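Local coordinates for oxalate--CoA ligase (Arabidopsis thaliana, PDB 5IE2), which belongs to the ANL superfamily of AMP-binding enzymes, with a large N-terminal and a smaller C-terminal region in one chain, and holds adenosine-5'-triphosphate in its ligand pocket, at residues 60-65 with 107-112; 185-190 with 316-321; 203-208 with 252-257; 292-297 with 426-431. All coordinates share one frame; numbering follows the deposited sequence. Where two conformers were deposited one is given.

Contact 1 (60-65 with 107-112)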
# COMPACT_ATOMS: atom_id res chain seq x y z
N ALA A 60 7.56 -0.68 18.16
CA ALA A 60 7.66 -1.51 16.94
C ALA A 60 6.69 -2.67 17.04
O ALA A 60 6.42 -3.17 18.14
CB ALA A 60 9.13 -2.05 16.75
N LEU A 61 6.08 -3.02 15.91
CA LEU A 61 5.14 -4.16 15.87
C LEU A 61 5.59 -5.14 14.79
O LEU A 61 5.87 -4.71 13.66
CB LEU A 61 3.71 -3.71 15.55
CG LEU A 61 3.14 -2.76 16.61
CD1 LEU A 61 3.30 -1.35 16.12
CD2 LEU A 61 1.68 -3.08 16.87
N THR A 62 5.68 -6.43 15.08
CA THR A 62 5.87 -7.33 13.94
C THR A 62 4.95 -8.54 14.10
O THR A 62 5.04 -9.32 15.08
CB THR A 62 7.35 -7.72 13.73
OG1 THR A 62 7.47 -8.45 12.49
CG2 THR A 62 7.90 -8.53 14.90
N PHE A 63 4.00 -8.62 13.17
CA PHE A 63 2.90 -9.59 13.19
C PHE A 63 2.60 -10.00 11.76
O PHE A 63 2.81 -9.20 10.84
CB PHE A 63 1.61 -8.96 13.75
CG PHE A 63 1.63 -8.65 15.26
CD1 PHE A 63 0.92 -9.46 16.15
CD2 PHE A 63 2.18 -7.45 15.74
CE1 PHE A 63 0.88 -9.14 17.53
CE2 PHE A 63 2.16 -7.11 17.11
CZ PHE A 63 1.48 -7.94 18.02
N PRO A 64 1.99 -11.18 11.56
CA PRO A 64 1.21 -11.38 10.32
C PRO A 64 -0.04 -10.50 10.32
O PRO A 64 -0.25 -9.69 11.26
CB PRO A 64 0.80 -12.89 10.37
CG PRO A 64 1.50 -13.47 11.64
CD PRO A 64 1.81 -12.27 12.54
N ASN A 65 -0.92 -10.66 9.33
CA ASN A 65 -2.15 -9.85 9.31
C ASN A 65 -3.16 -10.46 10.26
O ASN A 65 -4.00 -11.28 9.84
CB ASN A 65 -2.76 -9.74 7.90
CG ASN A 65 -1.98 -8.77 7.00
OD1 ASN A 65 -1.05 -8.07 7.46
ND2 ASN A 65 -2.34 -8.74 5.70
N LEU A 107 9.04 -3.67 21.62
CA LEU A 107 8.72 -4.54 20.49
C LEU A 107 7.50 -5.37 20.85
O LEU A 107 7.52 -6.09 21.85
CB LEU A 107 9.89 -5.50 20.17
CG LEU A 107 9.54 -6.58 19.14
CD1 LEU A 107 9.21 -5.96 17.77
CD2 LEU A 107 10.72 -7.58 19.04
N LEU A 108 6.42 -5.27 20.06
CA LEU A 108 5.26 -6.15 20.25
C LEU A 108 5.23 -7.25 19.20
O LEU A 108 5.50 -6.99 18.01
CB LEU A 108 3.94 -5.35 20.14
CG LEU A 108 3.78 -4.22 21.16
CD1 LEU A 108 2.59 -3.36 20.72
CD2 LEU A 108 3.47 -4.92 22.49
N THR A 109 4.88 -8.47 19.62
CA THR A 109 4.67 -9.59 18.72
C THR A 109 3.50 -10.42 19.21
O THR A 109 2.99 -10.18 20.31
CB THR A 109 5.92 -10.56 18.63
OG1 THR A 109 6.01 -11.29 19.86
CG2 THR A 109 7.26 -9.83 18.41
N SER A 110 3.12 -11.43 18.43
CA SER A 110 2.18 -12.42 18.90
C SER A 110 2.83 -13.27 19.98
O SER A 110 4.03 -13.21 20.23
CB SER A 110 1.70 -13.35 17.77
OG SER A 110 2.79 -14.21 17.41
N LYS A 111 2.00 -14.11 20.60
CA LYS A 111 2.51 -15.03 21.61
C LYS A 111 3.46 -16.04 20.99
O LYS A 111 4.37 -16.53 21.68
CB LYS A 111 1.34 -15.81 22.26
CG LYS A 111 1.81 -16.61 23.45
CD LYS A 111 0.71 -17.47 24.06
CE LYS A 111 1.21 -17.98 25.43
NZ LYS A 111 1.73 -16.83 26.25
N GLU A 112 3.28 -16.35 19.70
CA GLU A 112 4.21 -17.32 19.06
C GLU A 112 5.59 -16.66 18.87
O GLU A 112 6.67 -17.30 18.89
CB GLU A 112 3.69 -17.81 17.70
CG GLU A 112 2.42 -18.62 17.71
CD GLU A 112 1.11 -17.79 17.74
OE1 GLU A 112 1.14 -16.54 17.77
OE2 GLU A 112 0.03 -18.42 17.68
O HOH W 1 4.11 -11.56 15.81
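Ala60 and Leu61 pair in parallel with Leu107 and Leu108, joining strands 58-61 and 104-110, neighbours within a mixed, helix-flanked sheet of the AMP-binding region. The connection between them makes two successive beta-alpha-beta crossovers, through helices 67-78 and 92-101, the first of which places strand 82-85 on the other side of 58-61. Two backbone bonds define the pairing: Leu108 N donates to Ala60 O at 2.8 Å with a nearly straight hydrogen (173°), and Thr62 N donates to Leu108 O at 3.0 Å. Side chains sort by face. Leu61 and Leu108 lie side by side, both touching Met72 of helix 67-78, with Leu61 CD2 4.0 Å from Leu108 CD1, whereas Ala60 and Leu107 face the other way, Leu107 meeting Ala117 and Ala121 of helix 115-123. Past this point the chains spread apart, and a water that receives Ser110 N at 2.8 Å and donates to Thr62 O takes over from direct pairing. Thr62 sets its methyl beside that of Thr109 (CG2 to CG2 3.8 Å), while its hydroxyl, anti to the backbone N (chi1 -173°), bonds to Leu86 O. Phe63 turns its ring back across the gap: one face receives Thr109 CA toward the rim, CE2 touches Leu108 CB at 3.9 Å, and CE1 stops 3.3 Å from Ser110 N.

Contact 2 (185-190 with 316-321). With ACY (acetic acid), chain E.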
# COMPACT_ATOMS: atom_id res chain seq x y z
N LEU A 185 -2.94 13.48 12.27
CA LEU A 185 -3.60 14.29 11.25
C LEU A 185 -3.39 13.70 9.87
O LEU A 185 -4.34 13.63 9.06
CB LEU A 185 -3.09 15.74 11.33
CG LEU A 185 -3.54 16.71 10.20
CD1 LEU A 185 -5.05 16.84 10.12
CD2 LEU A 185 -2.86 18.13 10.39
N ASN A 186 -2.15 13.28 9.55
CA ASN A 186 -1.90 12.62 8.28
C ASN A 186 -2.91 11.45 8.08
O ASN A 186 -3.57 11.31 7.01
CB ASN A 186 -0.47 12.05 8.23
CG ASN A 186 0.64 13.11 8.06
OD1 ASN A 186 1.76 12.88 8.51
ND2 ASN A 186 0.35 14.26 7.42
N LEU A 187 -3.02 10.60 9.10
CA LEU A 187 -3.87 9.40 9.00
C LEU A 187 -5.35 9.76 8.83
O LEU A 187 -6.05 9.20 7.99
CB LEU A 187 -3.71 8.51 10.25
CG LEU A 187 -2.29 7.90 10.45
CD1 LEU A 187 -2.30 7.07 11.74
CD2 LEU A 187 -1.91 6.97 9.35
N ALA A 188 -5.84 10.68 9.68
CA ALA A 188 -7.23 11.12 9.58
C ALA A 188 -7.56 11.71 8.21
O ALA A 188 -8.57 11.42 7.61
CB ALA A 188 -7.52 12.16 10.67
N SER A 189 -6.65 12.54 7.68
CA SER A 189 -6.83 13.10 6.36
C SER A 189 -6.94 12.02 5.30
O SER A 189 -7.83 12.09 4.45
CB SER A 189 -5.65 14.06 6.02
OG SER A 189 -5.63 15.11 6.99
N SER A 190 -6.00 11.05 5.30
CA SER A 190 -6.10 10.04 4.24
C SER A 190 -7.33 9.15 4.36
O SER A 190 -7.95 8.80 3.34
CB SER A 190 -4.87 9.15 4.21
OG SER A 190 -3.83 9.91 3.61
N GLU A 316 4.83 8.73 1.48
CA GLU A 316 4.95 10.14 1.94
C GLU A 316 3.64 10.94 1.92
O GLU A 316 3.53 12.01 2.55
CB GLU A 316 5.96 10.90 1.07
CG GLU A 316 7.40 10.50 1.25
CD GLU A 316 7.82 9.41 0.23
OE1 GLU A 316 6.97 8.57 -0.14
OE2 GLU A 316 9.01 9.43 -0.20
N ALA A 317 2.66 10.44 1.17
CA ALA A 317 1.32 11.05 1.08
C ALA A 317 0.34 10.33 2.02
O ALA A 317 -0.86 10.49 1.87
CB ALA A 317 0.82 10.95 -0.42
N THR A 318 0.85 9.49 2.93
CA THR A 318 -0.03 8.60 3.74
C THR A 318 -0.98 7.84 2.76
O THR A 318 -2.20 7.79 2.93
CB THR A 318 -0.82 9.41 4.84
OG1 THR A 318 0.14 10.23 5.51
CG2 THR A 318 -1.42 8.47 5.93
N HIS A 319 -0.37 7.27 1.74
CA HIS A 319 -1.07 6.51 0.68
C HIS A 319 -1.73 7.47 -0.35
O HIS A 319 -1.03 8.10 -1.14
CB HIS A 319 -2.10 5.50 1.31
CG HIS A 319 -2.62 4.49 0.31
ND1 HIS A 319 -1.80 3.73 -0.50
CD2 HIS A 319 -3.90 4.15 -0.02
CE1 HIS A 319 -2.55 2.97 -1.29
NE2 HIS A 319 -3.83 3.20 -1.02
N LEU A 320 -3.06 7.57 -0.38
CA LEU A 320 -3.78 8.10 -1.54
C LEU A 320 -3.39 9.55 -1.96
O LEU A 320 -3.41 10.49 -1.13
CB LEU A 320 -5.29 8.06 -1.24
CG LEU A 320 -6.18 8.64 -2.36
CD1 LEU A 320 -6.11 7.75 -3.56
CD2 LEU A 320 -7.62 8.73 -1.81
N MET A 321 -3.07 9.71 -3.25
CA MET A 321 -2.95 11.02 -3.87
C MET A 321 -4.09 11.25 -4.88
O MET A 321 -4.82 12.26 -4.79
CB MET A 321 -1.58 11.15 -4.57
CG MET A 321 -0.44 11.24 -3.52
SD MET A 321 1.18 11.30 -4.35
CE MET A 321 1.37 9.55 -4.84
C ACY E . 1.06 2.99 -2.07
O ACY E . 0.14 2.25 -2.59
OXT ACY E . 0.85 3.87 -1.19
CH3 ACY E . 2.47 2.84 -2.58
O HOH W 2 -4.85 10.75 1.17
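Ser190 OG has two polar partners at the same distance: it donates to Thr318 O at 2.8 Å and accepts from a water at 2.8 Å. The water also donates to Leu320 O at 2.7 Å, so helix 184-198 is tied directly to the turn at Thr318 and, one step removed, to the strand that starts just after it. The direct bond arrives at a C=O...O angle of 126° and tilted 35° from the carbonyl plane. Thr318 has a left-handed backbone conformation, consistent with the turn that brings its carbonyl to the helix. With its methyl anti to the backbone N, Thr318 pushes CG2 to 3.8 Å from Leu187 CD2, and its OG1 sits 3.3 Å from Asn186 CB, the two side chains crossing at about a right angle. That hydroxyl bonds to Asn369 O, while Asn186 ND2 bonds to Pro368 O, so the 368-369 loop is linked to both segments. The next residue, His319, faces a different direction: ND1 donates at 2.7 Å to OXT of an acetic acid molecule, probably from the crystallisation liquor, lying at the ring edge, and NE2 meets Arg286. Adenosine-5'-triphosphate lies about 8 Å from the side chain of Ala317. The buried hydroxyls of Ser190 and Thr318 are thus satisfied by main-chain carbonyls, and the contact joins helix and turn mainly by polar bonds, with little apolar packing.

Contact 3 (203-208 with 252-257)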
# COMPACT_ATOMS: atom_id res chain seq x y z
N SER A 203 -22.16 -0.12 5.43
CA SER A 203 -22.56 -1.41 4.84
C SER A 203 -21.44 -2.06 4.00
O SER A 203 -21.62 -3.18 3.49
CB SER A 203 -23.82 -1.25 3.97
OG SER A 203 -23.56 -0.38 2.89
N ASP A 204 -20.30 -1.41 3.87
CA ASP A 204 -19.22 -2.03 3.08
C ASP A 204 -18.43 -3.06 3.88
O ASP A 204 -18.46 -3.12 5.11
CB ASP A 204 -18.25 -0.94 2.53
CG ASP A 204 -18.87 -0.18 1.33
OD1 ASP A 204 -19.29 -0.87 0.38
OD2 ASP A 204 -19.06 1.07 1.41
N SER A 205 -17.70 -3.90 3.13
CA SER A 205 -17.01 -5.01 3.71
C SER A 205 -15.90 -5.41 2.76
O SER A 205 -16.12 -5.41 1.55
CB SER A 205 -17.99 -6.19 3.89
OG SER A 205 -17.28 -7.38 4.13
N THR A 206 -14.73 -5.75 3.30
CA THR A 206 -13.62 -6.18 2.42
C THR A 206 -12.76 -7.25 3.06
O THR A 206 -12.83 -7.49 4.29
CB THR A 206 -12.72 -4.96 1.99
OG1 THR A 206 -11.91 -5.38 0.89
CG2 THR A 206 -11.79 -4.52 3.12
N VAL A 207 -11.95 -7.92 2.23
CA VAL A 207 -10.96 -8.89 2.71
C VAL A 207 -9.58 -8.31 2.42
O VAL A 207 -9.35 -7.88 1.30
CB VAL A 207 -11.10 -10.26 1.99
CG1 VAL A 207 -9.90 -11.20 2.32
CG2 VAL A 207 -12.48 -10.90 2.36
N ILE A 208 -8.72 -8.28 3.43
CA ILE A 208 -7.35 -7.74 3.30
C ILE A 208 -6.45 -8.78 2.61
O ILE A 208 -6.30 -9.92 3.10
CB ILE A 208 -6.73 -7.41 4.68
CG1 ILE A 208 -7.62 -6.41 5.44
CG2 ILE A 208 -5.27 -6.89 4.49
CD1 ILE A 208 -7.68 -5.05 4.77
N TYR A 252 -18.18 -13.35 4.06
CA TYR A 252 -18.25 -12.14 4.86
C TYR A 252 -18.81 -10.95 4.09
O TYR A 252 -18.60 -9.81 4.51
CB TYR A 252 -16.85 -11.84 5.46
CG TYR A 252 -16.44 -12.95 6.44
CD1 TYR A 252 -16.92 -12.93 7.77
CD2 TYR A 252 -15.67 -14.02 6.02
CE1 TYR A 252 -16.56 -13.94 8.68
CE2 TYR A 252 -15.32 -15.07 6.91
CZ TYR A 252 -15.82 -15.05 8.21
OH TYR A 252 -15.49 -16.10 9.09
N ASN A 253 -19.57 -11.22 3.04
CA ASN A 253 -20.44 -10.20 2.40
C ASN A 253 -19.64 -9.02 1.86
O ASN A 253 -20.07 -7.88 1.97
CB ASN A 253 -21.49 -9.66 3.38
CG ASN A 253 -22.31 -10.79 4.00
OD1 ASN A 253 -22.65 -11.73 3.32
ND2 ASN A 253 -22.58 -10.71 5.29
N ALA A 254 -18.50 -9.31 1.30
CA ALA A 254 -17.63 -8.22 0.77
C ALA A 254 -18.30 -7.44 -0.34
O ALA A 254 -19.09 -7.99 -1.14
CB ALA A 254 -16.32 -8.78 0.25
N THR A 255 -17.96 -6.15 -0.40
CA THR A 255 -18.51 -5.25 -1.40
C THR A 255 -17.40 -4.64 -2.25
O THR A 255 -17.70 -3.94 -3.22
CB THR A 255 -19.31 -4.09 -0.76
OG1 THR A 255 -18.46 -3.39 0.15
CG2 THR A 255 -20.56 -4.63 0.02
N TRP A 256 -16.15 -4.84 -1.84
CA TRP A 256 -15.02 -4.30 -2.65
C TRP A 256 -13.74 -4.98 -2.19
O TRP A 256 -13.73 -5.63 -1.10
CB TRP A 256 -14.94 -2.76 -2.46
CG TRP A 256 -14.53 -2.35 -1.08
CD1 TRP A 256 -15.29 -2.46 0.07
CD2 TRP A 256 -13.26 -1.79 -0.68
NE1 TRP A 256 -14.58 -1.97 1.15
CE2 TRP A 256 -13.35 -1.52 0.71
CE3 TRP A 256 -12.09 -1.42 -1.40
CZ2 TRP A 256 -12.28 -0.91 1.44
CZ3 TRP A 256 -11.02 -0.80 -0.68
CH2 TRP A 256 -11.11 -0.58 0.74
N TYR A 257 -12.63 -4.80 -2.93
CA TYR A 257 -11.31 -5.07 -2.38
C TYR A 257 -10.29 -4.18 -3.11
O TYR A 257 -10.60 -3.58 -4.17
CB TYR A 257 -10.89 -6.59 -2.48
CG TYR A 257 -10.45 -7.08 -3.85
CD1 TYR A 257 -9.09 -7.19 -4.20
CD2 TYR A 257 -11.40 -7.46 -4.80
CE1 TYR A 257 -8.68 -7.64 -5.45
CE2 TYR A 257 -11.02 -7.93 -6.05
CZ TYR A 257 -9.64 -8.03 -6.36
OH TYR A 257 -9.26 -8.48 -7.60
O HOH W 3 -21.47 -6.02 3.49
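Thr255 OG1 donates to Asp204 OD1 at 2.7 Å and accepts Ser205 N at 3.1 Å, so one hydroxyl serves both a carboxylate and a main-chain amide. Asp204 OD1 uses its anti lone pair; OD2 is matched separately, by a salt bridge with Arg283 and a bond from Thr201 N. Ser205 O receives Thr255 N at 2.8 Å with an N-H...O angle of 171°, plus a weak bond from Trp256 N and a CA-H contact from Ala254. The hydroxyl of Ser205, anti to the backbone N (chi1 165°), extends to Tyr252 O at 2.8 Å. Tyr252 follows helix 242-251, which a Schellman motif closes with Asn253 as its C-prime residue. Asn253 O is met by a water that also donates to Ser203 O. Farther along, Thr206 OG1 donates to Trp256 O at 2.7 Å, approaching from above the carbonyl plane, 38° out of it. This brings Thr206 CB over the indole: a CH-pi contact 3.8 Å from the centroid of the five-membered ring. Strands 205-207 and 256-259 are outermost in two different sheets of the AMP-binding region, and this contact joins their edges. The join depends on side-chain hydroxyls as much as on amides, and the donors gathered round Asp204 would probably keep its carboxylate ionised despite burial.

Contact 4 (292-297 with 426-431)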
# COMPACT_ATOMS: atom_id res chain seq x y z
N LEU A 292 -1.38 -0.26 -13.39
CA LEU A 292 -2.30 -1.33 -13.83
C LEU A 292 -2.41 -1.27 -15.37
O LEU A 292 -2.96 -0.31 -15.92
CB LEU A 292 -3.72 -1.17 -13.25
CG LEU A 292 -4.75 -2.24 -13.61
CD1 LEU A 292 -4.41 -3.55 -12.94
CD2 LEU A 292 -6.17 -1.84 -13.18
N ALA A 293 -1.87 -2.27 -16.07
CA ALA A 293 -1.98 -2.23 -17.51
C ALA A 293 -3.45 -2.27 -17.91
O ALA A 293 -4.24 -3.00 -17.27
CB ALA A 293 -1.20 -3.42 -18.14
N PRO A 294 -3.84 -1.53 -18.96
CA PRO A 294 -5.23 -1.58 -19.43
C PRO A 294 -5.74 -3.01 -19.68
O PRO A 294 -6.93 -3.31 -19.45
CB PRO A 294 -5.18 -0.79 -20.73
CG PRO A 294 -4.13 0.32 -20.39
CD PRO A 294 -3.07 -0.42 -19.59
N VAL A 295 -4.86 -3.89 -20.13
CA VAL A 295 -5.35 -5.26 -20.42
C VAL A 295 -5.71 -5.99 -19.11
O VAL A 295 -6.69 -6.77 -19.04
CB VAL A 295 -4.32 -6.02 -21.25
CG1 VAL A 295 -3.06 -6.35 -20.43
CG2 VAL A 295 -4.96 -7.31 -21.84
N ILE A 296 -4.98 -5.72 -18.02
CA ILE A 296 -5.37 -6.31 -16.74
C ILE A 296 -6.68 -5.72 -16.23
O ILE A 296 -7.53 -6.42 -15.68
CB ILE A 296 -4.28 -6.15 -15.66
CG1 ILE A 296 -2.92 -6.70 -16.17
CG2 ILE A 296 -4.74 -6.79 -14.33
CD1 ILE A 296 -3.06 -8.21 -16.73
N LEU A 297 -6.85 -4.41 -16.41
CA LEU A 297 -8.12 -3.78 -16.04
C LEU A 297 -9.29 -4.49 -16.78
O LEU A 297 -10.30 -4.90 -16.13
CB LEU A 297 -8.08 -2.26 -16.36
CG LEU A 297 -9.31 -1.45 -15.93
CD1 LEU A 297 -8.90 0.03 -15.68
CD2 LEU A 297 -10.43 -1.47 -16.96
N VAL A 426 5.68 0.35 -22.13
CA VAL A 426 6.15 -0.89 -22.77
C VAL A 426 5.64 -2.12 -22.00
O VAL A 426 5.18 -3.09 -22.64
CB VAL A 426 7.69 -0.92 -22.89
CG1 VAL A 426 8.18 -2.23 -23.48
CG2 VAL A 426 8.18 0.22 -23.75
N ASP A 427 5.64 -2.09 -20.65
CA ASP A 427 5.08 -3.20 -19.85
C ASP A 427 3.65 -3.52 -20.25
O ASP A 427 3.23 -4.71 -20.31
CB ASP A 427 5.00 -2.87 -18.33
CG ASP A 427 6.34 -2.80 -17.63
OD1 ASP A 427 7.37 -3.13 -18.24
OD2 ASP A 427 6.36 -2.44 -16.41
N ALA A 428 2.89 -2.44 -20.41
CA ALA A 428 1.48 -2.61 -20.76
C ALA A 428 1.38 -3.35 -22.11
O ALA A 428 0.51 -4.18 -22.30
CB ALA A 428 0.77 -1.25 -20.84
N VAL A 429 2.28 -3.03 -23.03
CA VAL A 429 2.22 -3.78 -24.31
C VAL A 429 2.62 -5.25 -24.11
O VAL A 429 1.99 -6.16 -24.67
CB VAL A 429 3.12 -3.11 -25.40
CG1 VAL A 429 3.42 -4.08 -26.57
CG2 VAL A 429 2.46 -1.78 -25.92
N LEU A 430 3.66 -5.51 -23.34
CA LEU A 430 4.12 -6.91 -23.16
C LEU A 430 3.02 -7.78 -22.62
O LEU A 430 2.85 -8.93 -23.04
CB LEU A 430 5.29 -6.96 -22.19
CG LEU A 430 6.52 -6.29 -22.76
CD1 LEU A 430 7.62 -6.18 -21.68
CD2 LEU A 430 6.96 -7.09 -24.00
N LEU A 431 2.28 -7.25 -21.65
CA LEU A 431 1.20 -8.05 -21.06
C LEU A 431 0.04 -8.39 -22.02
O LEU A 431 -0.81 -9.22 -21.68
CB LEU A 431 0.62 -7.31 -19.84
CG LEU A 431 1.57 -7.24 -18.65
CD1 LEU A 431 0.91 -6.55 -17.43
CD2 LEU A 431 2.07 -8.63 -18.23
O HOH W 4 -2.33 -3.22 -21.64
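Leu431 holds CG anti to its own carbonyl carbon (chi1 -69°) and continues extended (chi2 -177°), which carries CD1 against both Ala293 and Ile296, 3.8 Å from Ala293 CB and 4.0 Å from Ile296 CG1. Val295 answers with CG1 set between its backbone N and carbonyl carbon (chi1 70°), bringing that methyl to 3.8 Å from Leu431 CB while the two side chains cross obliquely. At the other end the chains close up on small residues: Ala293 CB lies 4.0 Å from Ala428 CB, and Pro294 CD touches the same methyl at 4.1 Å. Here the two parts of an ANL enzyme meet, 292-297 belonging to the AMP-binding part and 426-431 to the C-terminal part. The start of helix 294-304, with Ala293 at its N-cap, faces the last turn of helix 423-430. In this superfamily the C-terminal domain is known to adopt more than one orientation, so this packing describes the one captured with adenosine-5'-triphosphate. No direct hydrogen bond spans the two segments. Within the C-terminal region, Asp427 is fixed by a salt bridge to Arg503 and a bond from Ala441 N. Arg299, farther along helix 294-304, reaches across to Leu431 O in a weak bond. Beside the alanines, one water accepts from Val295 N at 3.0 Å and donates to Ala428 O at 3.1 Å.

How the contacts relate
From the N terminus, contact 1 comes first, closing a loop of 41 residues that includes helices 67-78 and 92-101 before the other segments begin. Contact 2 then opens at helix 184-198 and spans 125 residues to 316. Contact 3 is nested inside that loop, linking strand 205-207 with strand 256-259, which lies in the same sheet as 319-323. Contact 4 crosses contact 2: its first segment falls within the loop and its second far beyond, binding the C-terminal region to the larger part. Contacts 1 and 3 touch directly, Asn65 ND2 lying 3.7 Å from Ile208 CG2, whereas contacts 1 and 4 have centres about 37 Å apart.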